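Side-chain contact in precorrin-3 methylase (Rhodobacter capsulatus, PDB 3NUT), which probably methylates a precorrin intermediate on the pathway to vitamin B12, drawing on S-adenosyl-L-methionine as methyl donor: residues A[150-153]-A[154-158]. Residues are numbered along the deposited sequence; the frame is centred on the assembly and turned at random.
Sequences EILE and KRLRH
Glu-153 and Arg-157, one helical turn apart, run side by side and form an i to i+4 salt bridge through OE1 and NE. Followed outward, Arg-157 first lays CB and CG against the carbonyl oxygen of Glu-153, CG at 3.5 Å, the same oxygen that accepts the hydrogen bond from its backbone N, 3.0 Å away. Its chain then runs extended from CG (chi2 -173°), which carries NE level with the carboxylate. There NE reaches OE1 of Glu-153 in a weak bond of 3.4 Å, with OE1 near the guanidinium plane at its edge and the two flat groups turned 63° apart. NH1 and NH2 form salt bridges with Glu-190 and Glu-189, respectively, of helix 179-190. Replacing Glu-153 by alanine would remove OE1 and is likely to leave NE without its partner in this contact, the arginine then gripped from its far end by those two acids. Helix 149-161 is the crossover of a beta-alpha-beta unit between parallel strands 137-141 and 165-169. Leu-152 and Leu-156 meet on its face turned to strand 137-141, both touching Ile-140. Ile-151 and Arg-155 also lie side by side, CG2 over one face of the guanidinium, 4.0 Å from NH1, which forms a salt bridge with Asp-136 of the second subunit.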
loop_
_atom_site.group_PDB
_atom_site.type_symbol
_atom_site.label_atom_id
_atom_site.label_comp_id
_atom_site.label_asym_id
_atom_site.label_seq_id
_atom_site.Cartn_x
_atom_site.Cartn_y
_atom_site.Cartn_z
ATOM N N GLU A 150 18.300 14.564 9.960
ATOM C CA GLU A 150 17.718 14.547 11.296
ATOM C C GLU A 150 16.342 13.858 11.372
ATOM O O GLU A 150 16.134 12.986 12.219
ATOM C CB GLU A 150 17.628 15.990 11.789
ATOM C CG GLU A 150 17.436 16.172 13.280
ATOM C CD GLU A 150 16.851 17.546 13.607
ATOM O OE1 GLU A 150 17.567 18.377 14.225
ATOM O OE2 GLU A 150 15.682 17.798 13.217
ATOM N N ILE A 151 15.414 14.236 10.488
ATOM C CA ILE A 151 14.047 13.694 10.526
ATOM C C ILE A 151 13.953 12.216 10.108
ATOM O O ILE A 151 13.235 11.421 10.729
ATOM C CB ILE A 151 13.073 14.526 9.678
ATOM C CG1 ILE A 151 13.076 16.006 10.115
ATOM C CG2 ILE A 151 11.648 13.894 9.703
ATOM C CD1 ILE A 151 12.413 16.301 11.480
ATOM N N LEU A 152 14.666 11.859 9.050
ATOM C CA LEU A 152 14.791 10.465 8.625
ATOM C C LEU A 152 15.261 9.545 9.770
ATOM O O LEU A 152 14.786 8.401 9.920
ATOM C CB LEU A 152 15.755 10.374 7.437
ATOM C CG LEU A 152 16.012 8.979 6.886
ATOM C CD1 LEU A 152 14.684 8.283 6.582
ATOM C CD2 LEU A 152 16.926 9.013 5.650
ATOM N N GLU A 153 16.191 10.059 10.575
ATOM C CA GLU A 153 16.741 9.315 11.702
ATOM C C GLU A 153 15.664 9.132 12.778
ATOM O O GLU A 153 15.462 8.021 13.283
ATOM C CB GLU A 153 17.992 10.023 12.250
ATOM C CG GLU A 153 18.862 9.149 13.172
ATOM C CD GLU A 153 19.837 9.948 14.046
ATOM O OE1 GLU A 153 20.688 9.292 14.696
ATOM O OE2 GLU A 153 19.750 11.207 14.105
ATOM N N LYS A 154 14.955 10.211 13.103
ATOM C CA LYS A 154 13.837 10.131 14.046
ATOM C C LYS A 154 12.802 9.082 13.577
ATOM O O LYS A 154 12.208 8.365 14.399
ATOM C CB LYS A 154 13.198 11.516 14.244
ATOM C CG LYS A 154 11.872 11.531 15.037
ATOM C CD LYS A 154 11.252 12.930 15.135
ATOM C CE LYS A 154 10.615 13.367 13.813
ATOM N NZ LYS A 154 9.839 14.660 13.960
ATOM N N ARG A 155 12.621 8.977 12.259
ATOM C CA ARG A 155 11.655 8.044 11.697
ATOM C C ARG A 155 12.194 6.627 11.827
ATOM O O ARG A 155 11.477 5.734 12.287
ATOM C CB ARG A 155 11.323 8.366 10.226
ATOM C CG ARG A 155 10.568 9.673 10.002
ATOM C CD ARG A 155 9.050 9.497 10.080
ATOM N NE ARG A 155 8.292 10.752 10.129
ATOM C CZ ARG A 155 8.257 11.657 9.144
ATOM N NH1 ARG A 155 8.969 11.456 8.025
ATOM N NH2 ARG A 155 7.503 12.764 9.275
ATOM N N LEU A 156 13.450 6.427 11.432
ATOM C CA LEU A 156 14.047 5.092 11.499
ATOM C C LEU A 156 13.978 4.503 12.894
ATOM O O LEU A 156 13.434 3.434 13.073
ATOM C CB LEU A 156 15.494 5.096 11.033
ATOM C CG LEU A 156 15.879 4.870 9.574
ATOM C CD1 LEU A 156 14.798 4.126 8.760
ATOM C CD2 LEU A 156 16.227 6.178 8.953
ATOM N N ARG A 157 14.494 5.229 13.884
ATOM C CA ARG A 157 14.555 4.720 15.272
ATOM C C ARG A 157 13.194 4.416 15.888
ATOM O O ARG A 157 13.052 3.425 16.618
ATOM C CB ARG A 157 15.373 5.648 16.189
ATOM C CG ARG A 157 16.806 5.865 15.709
ATOM C CD ARG A 157 17.633 6.641 16.732
ATOM N NE ARG A 157 19.014 6.751 16.285
ATOM C CZ ARG A 157 19.936 5.819 16.483
ATOM N NH1 ARG A 157 19.624 4.715 17.144
ATOM N NH2 ARG A 157 21.168 5.991 16.018
ATOM N N HIS A 158 12.193 5.241 15.592
ATOM C CA HIS A 158 10.855 4.943 16.083
ATOM C C HIS A 158 10.153 3.737 15.425
ATOM O O HIS A 158 9.331 3.065 16.059
ATOM C CB HIS A 158 9.995 6.182 16.024
ATOM C CG HIS A 158 10.319 7.156 17.102
ATOM N ND1 HIS A 158 9.890 6.989 18.400
ATOM C CD2 HIS A 158 11.064 8.284 17.090
ATOM C CE1 HIS A 158 10.344 7.983 19.141
ATOM N NE2 HIS A 158 11.057 8.785 18.368
#